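Local coordinates for hypothetical protein, IPT/TIG domain protein (Bacteroides ovatus, PDB 4HW6) that is of unknown function but probably serves as an auxiliary carbohydrate- or nutrient-binding protein, joining an IPT/TIG domain to a six-bladed beta-propeller, at residues 141-146 against 337-342; 360-365 against 403-408; 264-269 against 307-312. All coordinates share one frame; numbering follows the deposited sequence.

Contact 1: residues 141-146 against 337-342; sequences IWRMMF and PNQGIF
Q339 reaches over to M144 and pairs with its backbone. Its OE1 accepts from M144 N at 3.0 Å in an almost straight bond (174°) and also from I407 N, while NE2 donates to M144 O at 2.8 Å, on a lone pair in the carbonyl plane. CG of Q339 stands opposite the backbone N (chi1 -172°), and the extended chain beyond it spans strands whose axes come no nearer than 8.0 Å. R143 slides past in the reverse direction, its CD 3.9 Å from Q339 CB, and a bend at chi2 directs its guanidinium to N338. There NH1 and NH2 grip N338 OD1 end-on, at 3.0 and 3.1 Å, the guanidinium and amide planes crossing at 73°; NH1 lies on a lone pair, NH2 tilted from the carbonyl plane. NH1 also donates to W142 O and sits over the centre of the W142 ring. N338 ND2 turns to G336 O. Replacing R143 by an alanine removes the guanidinium and would probably leave N338 OD1 and W142 O short of donors in a buried place, the indole face uncovered. Buried guanidinium and amides thus find partners in one another or in backbone, linking strands of non-adjacent blades without backbone hydrogen bonds between them.

Contact 2: residues 360-365 against 403-408; sequences CDRDSH and HPTSIA
The backbone N of H403 donates to H365 ND1 at 3.0 Å in a nearly straight bond (167°) lying in the plane of the acceptor ring. The H403 ring and the guanidinium of R362 form an offset parallel stack, the centres 4.6 Å apart and the planes inclined by just 6°, with the guanidinium displaced toward H403 CB. R362 gets there fully stretched, with CG turned away from the backbone N (chi1 180°), and its carbonyl O meets the edge of the same imidazole, 3.3 Å from H403 CD2. H403 ND1 is hydrogen-bonded to D422 OD2. P404 follows, its CD packed 3.5 Å from H365 CA; its buried carbonyl O has no conventional donor and receives a CA-H...O contact from R362 CA at 3.2 Å. Here the strand 404-410, innermost in one blade of the six-bladed propeller, passes the end of strand 355-361 in the next blade, where the backbone leaves its sheet. T405 OG1 then joins the two segments, accepting from R362 NH1 at 2.8 Å and donating to H403 O at 2.8 Å. S406 brings its carbonyl O near C360 SG and sends its hydroxyl away to I141 O. At I407, CB rests 3.9 Å from C360 SG, with I418 packing against both residues.

Contact 3: residues 264-269 against 307-312; sequences EEEVMM and GKLAVP
The E266 carboxylate, the flat group of this contact, meets 307-312 through water at its OE1 edge. OE1 accepts from two waters: one, at 2.7 Å from E266 OE1, also donates to E266 O and accepts from L309 N, and the second makes a weak bond to G307 O. OE2 is hydrogen-bonded to S254 OG and salt-bridged to K241. A third water donates to both E266 O and L309 O. No direct hydrogen bond crosses. Beyond the waters lies the apolar part, where V267 and L309 cross at about a right angle, V267 CB 4.0 Å from L309 CB. With CG2 of V267 opposite its backbone N, that methyl reaches the A310 carbonyl, 3.5 Å from A310 O, while CG1 turns to L309 CD1. The same CD1 lies 3.7 Å from E266 CB. The puckered ring of P312 packs its CD corner against 264-269, 3.6 Å from M268 O, with V267 CG2 4.1 Å from P312 CD. E266 and V267 form a classic beta bulge opposite I252. The contact thus joins the outer strand 265-268 of one propeller blade to the loop between strands 296-301 and 313-315 of the next, where L309 packs on V300 and P312 on I289 and Y298.

Contacts 1 and 2 are buried near the middle of the propeller, their centres 9 Å apart, whereas contact 3 lies at the surface, 23 and 28 Å from them between centres. The first two share a sheet: strands 337-344 and 355-361 are neighbours in it, joined through the backbone hydrogen bond of N338 N to C360 O. Strand 404-410 touches both sides of contact 1. The chemistry follows the place. Inside, side-chain amides, guanidinium groups and imidazoles bridge the inner strands and the loops at their ends directly; at the rim, contact 3 combines apolar side chains (V267, L309, P312) with water-mediated bonds between outer parts of adjacent blades.

Contact 1: residues 141-146 against 337-342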
ATOM      1  N   ILE A 141      11.078   6.688   7.606  1.00 15.65           N
ATOM      2  CA  ILE A 141      10.504   6.032   6.437  1.00 15.38           C
ATOM      3  C   ILE A 141       9.780   7.114   5.600  1.00 14.97           C
ATOM      4  O   ILE A 141       8.570   7.296   5.689  1.00 16.00           O
ATOM      5  CB  ILE A 141       9.556   4.879   6.845  1.00 15.20           C
ATOM      6  CG1 ILE A 141      10.178   3.973   7.921  1.00 19.14           C
ATOM      7  CG2 ILE A 141       9.224   4.033   5.616  1.00 14.59           C
ATOM      8  CD1 ILE A 141       9.143   3.113   8.650  1.00 16.94           C
ATOM      9  N   TRP A 142      10.542   7.838   4.792  1.00 15.65           N
ATOM     10  CA  TRP A 142      10.111   9.134   4.304  1.00 14.86           C
ATOM     11  C   TRP A 142       9.274   9.036   3.023  1.00 14.16           C
ATOM     12  O   TRP A 142       8.197   9.621   2.935  1.00 13.47           O
ATOM     13  CB  TRP A 142      11.344  10.044   4.120  1.00 16.12           C
ATOM     14  CG  TRP A 142      11.018  11.390   3.562  1.00 15.86           C
ATOM     15  CD1 TRP A 142      11.394  11.866   2.346  1.00 17.68           C
ATOM     16  CD2 TRP A 142      10.247  12.414   4.181  1.00 16.37           C
ATOM     17  NE1 TRP A 142      10.892  13.129   2.160  1.00 19.40           N
ATOM     18  CE2 TRP A 142      10.177  13.491   3.268  1.00 17.65           C
ATOM     19  CE3 TRP A 142       9.616  12.537   5.418  1.00 18.05           C
ATOM     20  CZ2 TRP A 142       9.507  14.672   3.561  1.00 21.16           C
ATOM     21  CZ3 TRP A 142       8.944  13.717   5.707  1.00 21.69           C
ATOM     22  CH2 TRP A 142       8.880  14.758   4.774  1.00 19.57           C
ATOM     23  N   ARG A 143       9.791   8.350   2.010  1.00 14.40           N
ATOM     24  CA  ARG A 143       9.059   8.096   0.765  1.00 13.69           C
ATOM     25  C   ARG A 143       9.408   6.700   0.265  1.00 14.32           C
ATOM     26  O   ARG A 143      10.596   6.356   0.165  1.00 13.59           O
ATOM     27  CB  ARG A 143       9.436   9.085  -0.342  1.00 14.69           C
ATOM     28  CG  ARG A 143       9.157  10.546  -0.049  1.00 15.53           C
ATOM     29  CD  ARG A 143       7.671  10.855  -0.060  1.00 16.07           C
ATOM     30  NE  ARG A 143       7.416  12.285   0.194  1.00 18.82           N
ATOM     31  CZ  ARG A 143       7.062  12.833   1.358  1.00 17.20           C
ATOM     32  NH1 ARG A 143       6.936  12.116   2.460  1.00 17.30           N
ATOM     33  NH2 ARG A 143       6.825  14.141   1.418  1.00 17.89           N
HETATM   34  N   MSE A 144       8.381   5.913  -0.071  1.00 13.95           N
HETATM   35  CA  MSE A 144       8.530   4.537  -0.552  1.00 14.34           C
HETATM   36  C   MSE A 144       8.268   4.401  -2.036  1.00 17.09           C
HETATM   37  O   MSE A 144       7.467   5.152  -2.618  1.00 16.74           O
HETATM   38  CB  MSE A 144       7.473   3.619   0.092  1.00 17.65           C
HETATM   39  CG  MSE A 144       7.636   3.350   1.491  1.00 18.29           C
HETATM   40 SE   MSE A 144       6.034   2.355   2.079  0.75 15.80          SE
HETATM   41  CE  MSE A 144       6.799   1.934   3.800  1.00 17.49           C
HETATM   42  N   MSE A 145       8.911   3.400  -2.639  1.00 14.98           N
HETATM   43  CA  MSE A 145       8.633   3.055  -4.035  1.00 20.18           C
HETATM   44  C   MSE A 145       9.046   1.611  -4.335  1.00 16.94           C
HETATM   45  O   MSE A 145      10.164   1.187  -4.033  1.00 15.41           O
HETATM   46  CB  MSE A 145       9.420   4.031  -4.905  1.00 21.46           C
HETATM   47  CG  MSE A 145       9.377   3.820  -6.355  1.00 27.14           C
HETATM   48 SE   MSE A 145       7.807   4.557  -7.188  0.75 32.89          SE
HETATM   49  CE  MSE A 145       7.207   5.863  -5.901  1.00 24.55           C
ATOM     50  N   PHE A 146       8.138   0.843  -4.944  1.00 17.24           N
ATOM     51  CA  PHE A 146       8.503  -0.449  -5.494  1.00 16.14           C
ATOM     52  C   PHE A 146       9.314  -0.242  -6.785  1.00 16.54           C
ATOM     53  O   PHE A 146       9.016   0.657  -7.584  1.00 17.12           O
ATOM     54  CB  PHE A 146       7.246  -1.292  -5.820  1.00 18.36           C
ATOM     55  CG  PHE A 146       6.703  -2.075  -4.655  1.00 16.78           C
ATOM     56  CD1 PHE A 146       7.327  -3.237  -4.255  1.00 19.02           C
ATOM     57  CD2 PHE A 146       5.534  -1.695  -4.014  1.00 19.00           C
ATOM     58  CE1 PHE A 146       6.838  -3.985  -3.197  1.00 19.89           C
ATOM     59  CE2 PHE A 146       5.035  -2.451  -2.960  1.00 18.97           C
ATOM     60  CZ  PHE A 146       5.690  -3.586  -2.556  1.00 19.21           C
ATOM     61  N   PRO A 337      -0.278  16.426   4.709  1.00 12.34           N
ATOM     62  CA  PRO A 337      -0.352  15.339   3.745  1.00 11.94           C
ATOM     63  C   PRO A 337       1.041  15.105   3.173  1.00 12.37           C
ATOM     64  O   PRO A 337       1.714  16.053   2.772  1.00 12.38           O
ATOM     65  CB  PRO A 337      -1.290  15.880   2.679  1.00 11.94           C
ATOM     66  CG  PRO A 337      -1.153  17.372   2.751  1.00 11.60           C
ATOM     67  CD  PRO A 337      -0.970  17.622   4.238  1.00 12.40           C
ATOM     68  N   ASN A 338       1.486  13.862   3.176  1.00 11.43           N
ATOM     69  CA  ASN A 338       2.823  13.516   2.763  1.00 13.01           C
ATOM     70  C   ASN A 338       2.799  12.686   1.482  1.00 14.30           C
ATOM     71  O   ASN A 338       2.474  13.262   0.438  1.00 19.25           O
ATOM     72  CB  ASN A 338       3.649  12.947   3.921  1.00 13.95           C
ATOM     73  CG  ASN A 338       4.485  14.038   4.594  1.00 15.64           C
ATOM     74  OD1 ASN A 338       5.671  14.176   4.295  1.00 18.63           O
ATOM     75  ND2 ASN A 338       3.848  14.872   5.439  1.00 11.30           N
ATOM     76  N   GLN A 339       3.113  11.392   1.505  1.00 12.38           N
ATOM     77  CA  GLN A 339       3.091  10.631   0.274  1.00 12.11           C
ATOM     78  C   GLN A 339       1.675  10.167  -0.055  1.00 12.82           C
ATOM     79  O   GLN A 339       0.864   9.921   0.844  1.00 13.68           O
ATOM     80  CB  GLN A 339       4.021   9.420   0.358  1.00 12.43           C
ATOM     81  CG  GLN A 339       4.176   8.712  -0.960  1.00 13.87           C
ATOM     82  CD  GLN A 339       5.302   7.685  -0.977  1.00 14.33           C
ATOM     83  OE1 GLN A 339       5.722   7.186   0.067  1.00 13.52           O
ATOM     84  NE2 GLN A 339       5.787   7.357  -2.189  1.00 18.04           N
ATOM     85  N   GLY A 340       1.366  10.146  -1.341  1.00 13.22           N
ATOM     86  CA  GLY A 340       0.185   9.480  -1.833  1.00 12.87           C
ATOM     87  C   GLY A 340       0.416   8.606  -3.036  1.00 14.19           C
ATOM     88  O   GLY A 340       1.367   8.798  -3.776  1.00 14.88           O
ATOM     89  N   ILE A 341      -0.506   7.670  -3.253  1.00 15.09           N
ATOM     90  CA  ILE A 341      -0.444   6.753  -4.379  1.00 14.43           C
ATOM     91  C   ILE A 341      -1.825   6.508  -4.954  1.00 14.29           C
ATOM     92  O   ILE A 341      -2.832   6.601  -4.263  1.00 15.06           O
ATOM     93  CB  ILE A 341       0.149   5.390  -3.975  1.00 17.08           C
ATOM     94  CG1 ILE A 341      -0.643   4.782  -2.785  1.00 17.21           C
ATOM     95  CG2 ILE A 341       1.629   5.548  -3.635  1.00 17.92           C
ATOM     96  CD1 ILE A 341      -0.297   3.335  -2.526  1.00 19.35           C
ATOM     97  N   PHE A 342      -1.858   6.164  -6.235  1.00 14.18           N
ATOM     98  CA  PHE A 342      -3.081   5.787  -6.898  1.00 13.86           C
ATOM     99  C   PHE A 342      -3.330   4.291  -6.810  1.00 15.24           C
ATOM    100  O   PHE A 342      -2.433   3.492  -7.074  1.00 16.53           O
ATOM    101  CB  PHE A 342      -3.023   6.230  -8.344  1.00 14.12           C
ATOM    102  CG  PHE A 342      -3.103   7.728  -8.511  1.00 12.91           C
ATOM    103  CD1 PHE A 342      -4.329   8.364  -8.511  1.00 12.83           C
ATOM    104  CD2 PHE A 342      -1.966   8.492  -8.682  1.00 13.17           C
ATOM    105  CE1 PHE A 342      -4.429   9.750  -8.660  1.00 11.97           C
ATOM    106  CE2 PHE A 342      -2.056   9.865  -8.824  1.00 12.47           C
ATOM    107  CZ  PHE A 342      -3.292  10.496  -8.846  1.00 11.95           C
TER

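Contact 2: residues 360-365 against 403-408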
ATOM      1  N   CYS A 360      -0.945   9.504   3.099  1.00 13.26           N
ATOM      2  CA  CYS A 360      -0.677   9.632   4.519  1.00 12.76           C
ATOM      3  C   CYS A 360      -0.811  11.097   4.944  1.00 13.05           C
ATOM      4  O   CYS A 360      -0.209  11.977   4.344  1.00 14.55           O
ATOM      5  CB  CYS A 360       0.727   9.138   4.816  1.00 14.22           C
ATOM      6  SG  CYS A 360       0.800   7.343   4.673  1.00 17.83           S
ATOM      7  N   ASP A 361      -1.641  11.336   5.948  1.00 13.05           N
ATOM      8  CA  ASP A 361      -1.879  12.673   6.477  1.00 13.67           C
ATOM      9  C   ASP A 361      -1.109  12.644   7.792  1.00 13.65           C
ATOM     10  O   ASP A 361      -1.612  12.197   8.808  1.00 15.24           O
ATOM     11  CB  ASP A 361      -3.382  12.888   6.644  1.00 13.20           C
ATOM     12  CG  ASP A 361      -3.812  14.361   6.554  1.00 16.52           C
ATOM     13  OD1 ASP A 361      -3.271  15.127   5.715  1.00 16.39           O
ATOM     14  OD2 ASP A 361      -4.741  14.733   7.308  1.00 15.32           O
ATOM     15  N   ARG A 362       0.148  13.074   7.734  1.00 13.82           N
ATOM     16  CA  ARG A 362       1.098  12.832   8.788  1.00 13.35           C
ATOM     17  C   ARG A 362       0.670  13.390  10.131  1.00 12.63           C
ATOM     18  O   ARG A 362       0.797  12.714  11.177  1.00 13.44           O
ATOM     19  CB  ARG A 362       2.462  13.388   8.371  1.00 14.48           C
ATOM     20  CG  ARG A 362       3.569  13.211   9.389  1.00 16.64           C
ATOM     21  CD  ARG A 362       4.863  13.788   8.860  1.00 18.57           C
ATOM     22  NE  ARG A 362       5.876  13.958   9.912  1.00 19.40           N
ATOM     23  CZ  ARG A 362       7.002  13.245  10.062  1.00 23.92           C
ATOM     24  NH1 ARG A 362       7.323  12.213   9.283  1.00 21.68           N
ATOM     25  NH2 ARG A 362       7.837  13.572  11.048  1.00 23.90           N
ATOM     26  N   ASP A 363       0.137  14.594  10.130  1.00 12.69           N
ATOM     27  CA  ASP A 363      -0.146  15.282  11.389  1.00 13.08           C
ATOM     28  C   ASP A 363      -1.552  15.115  11.935  1.00 13.51           C
ATOM     29  O   ASP A 363      -1.793  15.463  13.082  1.00 13.02           O
ATOM     30  CB  ASP A 363       0.287  16.750  11.291  1.00 15.52           C
ATOM     31  CG  ASP A 363       1.783  16.883  11.030  1.00 22.72           C
ATOM     32  OD1 ASP A 363       2.577  16.248  11.725  1.00 21.44           O
ATOM     33  OD2 ASP A 363       2.176  17.579  10.088  1.00 23.25           O
ATOM     34  N   SER A 364      -2.456  14.509  11.154  1.00 12.30           N
ATOM     35  CA  SER A 364      -3.696  13.974  11.696  1.00 13.59           C
ATOM     36  C   SER A 364      -3.570  12.492  12.050  1.00 12.26           C
ATOM     37  O   SER A 364      -4.498  11.914  12.630  1.00 13.19           O
ATOM     38  CB  SER A 364      -4.872  14.166  10.735  1.00 14.34           C
ATOM     39  OG  SER A 364      -4.733  13.332   9.608  1.00 16.12           O
ATOM     40  N   HIS A 365      -2.418  11.901  11.705  1.00 11.76           N
ATOM     41  CA  HIS A 365      -2.063  10.504  12.004  1.00 11.32           C
ATOM     42  C   HIS A 365      -2.999   9.505  11.331  1.00 12.14           C
ATOM     43  O   HIS A 365      -3.372   8.466  11.915  1.00 12.73           O
ATOM     44  CB  HIS A 365      -1.963  10.270  13.508  1.00 11.55           C
ATOM     45  CG  HIS A 365      -1.113  11.289  14.204  1.00 12.69           C
ATOM     46  ND1 HIS A 365       0.264  11.191  14.256  1.00 12.96           N
ATOM     47  CD2 HIS A 365      -1.443  12.407  14.893  1.00 12.81           C
ATOM     48  CE1 HIS A 365       0.742  12.218  14.933  1.00 12.50           C
ATOM     49  NE2 HIS A 365      -0.266  12.994  15.297  1.00 12.35           N
ATOM     50  N   HIS A 403       2.642   9.781  13.053  1.00 11.63           N
ATOM     51  CA  HIS A 403       3.280  10.388  11.880  1.00 11.87           C
ATOM     52  C   HIS A 403       3.435   9.412  10.715  1.00 12.34           C
ATOM     53  O   HIS A 403       4.532   9.177  10.190  1.00 13.39           O
ATOM     54  CB  HIS A 403       4.590  11.064  12.279  1.00 12.04           C
ATOM     55  CG  HIS A 403       4.384  12.259  13.136  1.00 14.78           C
ATOM     56  ND1 HIS A 403       5.244  12.603  14.153  1.00 20.73           N
ATOM     57  CD2 HIS A 403       3.418  13.211  13.124  1.00 18.02           C
ATOM     58  CE1 HIS A 403       4.807  13.710  14.738  1.00 22.25           C
ATOM     59  NE2 HIS A 403       3.709  14.108  14.123  1.00 18.81           N
ATOM     60  N   PRO A 404       2.307   8.840  10.274  1.00 12.40           N
ATOM     61  CA  PRO A 404       2.383   8.063   9.061  1.00 11.96           C
ATOM     62  C   PRO A 404       2.758   8.974   7.908  1.00 12.58           C
ATOM     63  O   PRO A 404       2.145  10.027   7.755  1.00 13.28           O
ATOM     64  CB  PRO A 404       0.959   7.532   8.897  1.00 12.71           C
ATOM     65  CG  PRO A 404       0.086   8.494   9.606  1.00 12.58           C
ATOM     66  CD  PRO A 404       0.923   9.105  10.693  1.00 12.83           C
ATOM     67  N   THR A 405       3.718   8.574   7.080  1.00 12.77           N
ATOM     68  CA  THR A 405       4.321   9.476   6.120  1.00 12.52           C
ATOM     69  C   THR A 405       4.408   8.924   4.702  1.00 12.52           C
ATOM     70  O   THR A 405       4.052   9.597   3.746  1.00 13.74           O
ATOM     71  CB  THR A 405       5.724   9.877   6.614  1.00 14.14           C
ATOM     72  OG1 THR A 405       5.594  10.484   7.909  1.00 14.51           O
ATOM     73  CG2 THR A 405       6.401  10.854   5.674  1.00 15.16           C
ATOM     74  N   SER A 406       4.870   7.697   4.572  1.00 12.49           N
ATOM     75  CA  SER A 406       5.059   7.057   3.309  1.00 12.49           C
ATOM     76  C   SER A 406       4.043   5.933   3.114  1.00 13.31           C
ATOM     77  O   SER A 406       3.487   5.378   4.088  1.00 13.62           O
ATOM     78  CB  SER A 406       6.509   6.545   3.224  1.00 13.91           C
ATOM     79  OG  SER A 406       6.788   5.625   4.268  1.00 14.63           O
ATOM     80  N   ILE A 407       3.771   5.612   1.857  1.00 11.72           N
ATOM     81  CA  ILE A 407       2.773   4.633   1.513  1.00 13.04           C
ATOM     82  C   ILE A 407       3.134   3.927   0.201  1.00 12.63           C
ATOM     83  O   ILE A 407       3.641   4.531  -0.749  1.00 13.38           O
ATOM     84  CB  ILE A 407       1.351   5.257   1.484  1.00 13.34           C
ATOM     85  CG1 ILE A 407       0.269   4.199   1.259  1.00 14.97           C
ATOM     86  CG2 ILE A 407       1.276   6.395   0.443  1.00 14.34           C
ATOM     87  CD1 ILE A 407      -1.151   4.720   1.493  1.00 14.91           C
ATOM     88  N   ALA A 408       2.848   2.635   0.159  1.00 13.53           N
ATOM     89  CA  ALA A 408       2.961   1.836  -1.060  1.00 14.56           C
ATOM     90  C   ALA A 408       1.840   0.799  -1.092  1.00 15.22           C
ATOM     91  O   ALA A 408       1.335   0.386  -0.035  1.00 16.25           O
ATOM     92  CB  ALA A 408       4.331   1.168  -1.136  1.00 15.09           C
TER

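Contact 3: residues 264-269 against 307-312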
ATOM      1  N   GLU A 264      13.233  24.803 -16.952  1.00 17.97           N
ATOM      2  CA  GLU A 264      13.169  25.389 -15.626  1.00 18.19           C
ATOM      3  C   GLU A 264      11.731  25.658 -15.192  1.00 17.10           C
ATOM      4  O   GLU A 264      11.375  25.409 -14.050  1.00 18.30           O
ATOM      5  CB  GLU A 264      13.994  26.680 -15.558  1.00 20.07           C
ATOM      6  CG  GLU A 264      14.074  27.215 -14.149  1.00 19.85           C
ATOM      7  CD  GLU A 264      15.075  28.334 -13.951  1.00 26.79           C
ATOM      8  OE1 GLU A 264      15.636  28.832 -14.953  1.00 25.92           O
ATOM      9  OE2 GLU A 264      15.263  28.740 -12.772  1.00 25.12           O
ATOM     10  N   GLU A 265      10.915  26.210 -16.088  1.00 17.11           N
ATOM     11  CA  GLU A 265       9.555  26.576 -15.751  1.00 18.17           C
ATOM     12  C   GLU A 265       8.562  25.832 -16.642  1.00 17.50           C
ATOM     13  O   GLU A 265       8.112  26.370 -17.664  1.00 17.32           O
ATOM     14  CB  GLU A 265       9.403  28.089 -15.909  1.00 22.45           C
ATOM     15  CG  GLU A 265       8.129  28.644 -15.290  1.00 24.57           C
ATOM     16  CD  GLU A 265       8.012  30.140 -15.496  1.00 34.24           C
ATOM     17  OE1 GLU A 265       8.901  30.879 -15.031  1.00 35.00           O
ATOM     18  OE2 GLU A 265       7.029  30.575 -16.116  1.00 37.98           O
ATOM     19  N   GLU A 266       8.225  24.593 -16.275  1.00 16.80           N
ATOM     20  CA  GLU A 266       7.117  23.880 -16.946  1.00 16.36           C
ATOM     21  C   GLU A 266       5.834  24.668 -16.705  1.00 18.00           C
ATOM     22  O   GLU A 266       5.056  24.873 -17.628  1.00 19.98           O
ATOM     23  CB  GLU A 266       6.965  22.443 -16.446  1.00 15.86           C
ATOM     24  CG  GLU A 266       8.090  21.500 -16.886  1.00 17.92           C
ATOM     25  CD  GLU A 266       7.911  20.962 -18.291  1.00 19.95           C
ATOM     26  OE1 GLU A 266       6.897  21.303 -18.949  1.00 21.41           O
ATOM     27  OE2 GLU A 266       8.786  20.177 -18.753  1.00 20.07           O
ATOM     28  N   VAL A 267       5.625  25.110 -15.464  1.00 17.83           N
ATOM     29  CA  VAL A 267       4.507  25.997 -15.128  1.00 16.44           C
ATOM     30  C   VAL A 267       4.797  26.709 -13.828  1.00 15.44           C
ATOM     31  O   VAL A 267       5.503  26.173 -12.979  1.00 14.62           O
ATOM     32  CB  VAL A 267       3.173  25.192 -15.036  1.00 18.00           C
ATOM     33  CG1 VAL A 267       3.118  24.328 -13.787  1.00 16.58           C
ATOM     34  CG2 VAL A 267       1.960  26.121 -15.143  1.00 16.88           C
HETATM   35  N   MSE A 268       4.263  27.916 -13.661  1.00 16.88           N
HETATM   36  CA  MSE A 268       4.362  28.619 -12.375  0.50 17.05           C
HETATM   37  C   MSE A 268       3.454  27.948 -11.354  1.00 17.94           C
HETATM   38  O   MSE A 268       2.399  27.402 -11.694  1.00 17.72           O
HETATM   39  CB  MSE A 268       3.942  30.088 -12.496  0.50 19.02           C
HETATM   40  CG  MSE A 268       4.853  30.935 -13.358  0.50 20.91           C
HETATM   41 SE   MSE A 268       6.682  30.980 -12.709  0.38 21.94          SE
HETATM   42  CE  MSE A 268       6.507  31.596 -10.861  0.50 24.51           C
HETATM   43  N   MSE A 269       3.863  28.017 -10.094  1.00 16.43           N
HETATM   44  CA  MSE A 269       3.034  27.614  -8.969  1.00 16.60           C
HETATM   45  C   MSE A 269       2.751  28.837  -8.113  1.00 16.65           C
HETATM   46  O   MSE A 269       3.432  29.863  -8.200  1.00 15.29           O
HETATM   47  CB  MSE A 269       3.719  26.519  -8.136  1.00 16.16           C
HETATM   48  CG  MSE A 269       3.633  25.138  -8.756  1.00 19.17           C
HETATM   49 SE   MSE A 269       4.543  23.788  -7.665  0.75 14.23          SE
HETATM   50  CE  MSE A 269       3.407  23.976  -6.085  1.00 17.59           C
ATOM     51  N   GLY A 307       2.458  19.028 -24.893  1.00 20.80           N
ATOM     52  CA  GLY A 307       3.413  18.547 -23.909  1.00 21.41           C
ATOM     53  C   GLY A 307       3.549  19.499 -22.719  1.00 21.79           C
ATOM     54  O   GLY A 307       4.475  19.369 -21.938  1.00 23.47           O
ATOM     55  N   LYS A 308       2.648  20.461 -22.602  1.00 19.64           N
ATOM     56  CA  LYS A 308       2.738  21.476 -21.563  1.00 21.59           C
ATOM     57  C   LYS A 308       1.787  21.251 -20.415  1.00 20.63           C
ATOM     58  O   LYS A 308       0.713  20.655 -20.577  1.00 20.74           O
ATOM     59  CB  LYS A 308       2.511  22.869 -22.159  1.00 23.81           C
ATOM     60  CG  LYS A 308       3.645  23.264 -23.112  1.00 28.90           C
ATOM     61  CD  LYS A 308       3.586  24.730 -23.489  1.00 37.96           C
ATOM     62  CE  LYS A 308       4.764  25.093 -24.387  1.00 46.10           C
ATOM     63  NZ  LYS A 308       4.619  26.455 -24.979  1.00 51.38           N
ATOM     64  N   LEU A 309       2.189  21.769 -19.252  1.00 17.10           N
ATOM     65  CA  LEU A 309       1.355  21.771 -18.055  1.00 17.34           C
ATOM     66  C   LEU A 309       0.422  22.971 -17.992  1.00 18.23           C
ATOM     67  O   LEU A 309       0.800  24.087 -18.339  1.00 19.96           O
ATOM     68  CB  LEU A 309       2.233  21.742 -16.796  1.00 15.95           C
ATOM     69  CG  LEU A 309       3.241  20.602 -16.629  1.00 15.96           C
ATOM     70  CD1 LEU A 309       3.953  20.660 -15.274  1.00 13.68           C
ATOM     71  CD2 LEU A 309       2.523  19.262 -16.757  1.00 16.54           C
ATOM     72  N   ALA A 310      -0.795  22.747 -17.526  1.00 17.96           N
ATOM     73  CA  ALA A 310      -1.739  23.817 -17.280  1.00 17.84           C
ATOM     74  C   ALA A 310      -1.525  24.433 -15.897  1.00 17.44           C
ATOM     75  O   ALA A 310      -0.791  23.894 -15.047  1.00 17.59           O
ATOM     76  CB  ALA A 310      -3.172  23.318 -17.429  1.00 20.97           C
ATOM     77  N   VAL A 311      -2.194  25.562 -15.668  1.00 18.44           N
ATOM     78  CA  VAL A 311      -2.167  26.214 -14.369  1.00 17.72           C
ATOM     79  C   VAL A 311      -2.709  25.224 -13.332  1.00 17.03           C
ATOM     80  O   VAL A 311      -3.814  24.680 -13.516  1.00 16.14           O
ATOM     81  CB  VAL A 311      -3.017  27.502 -14.365  1.00 21.87           C
ATOM     82  CG1 VAL A 311      -3.143  28.034 -12.949  1.00 21.82           C
ATOM     83  CG2 VAL A 311      -2.384  28.557 -15.286  1.00 23.56           C
ATOM     84  N   PRO A 312      -1.934  24.951 -12.266  1.00 15.83           N
ATOM     85  CA  PRO A 312      -2.473  24.056 -11.220  1.00 14.71           C
ATOM     86  C   PRO A 312      -3.642  24.663 -10.498  1.00 15.05           C
ATOM     87  O   PRO A 312      -3.713  25.892 -10.340  1.00 15.50           O
ATOM     88  CB  PRO A 312      -1.320  23.905 -10.237  1.00 14.85           C
ATOM     89  CG  PRO A 312      -0.102  24.218 -11.055  1.00 15.89           C
ATOM     90  CD  PRO A 312      -0.538  25.312 -11.991  1.00 15.96           C
TER
HETATM   91  O   HOH W   1       4.828  23.005 -19.521  1.00 21.21           O
HETATM   92  O   HOH W   2       2.776  25.800 -19.001  1.00 24.32           O
HETATM   93  O   HOH W   3       7.438  21.191 -21.834  1.00 31.27           O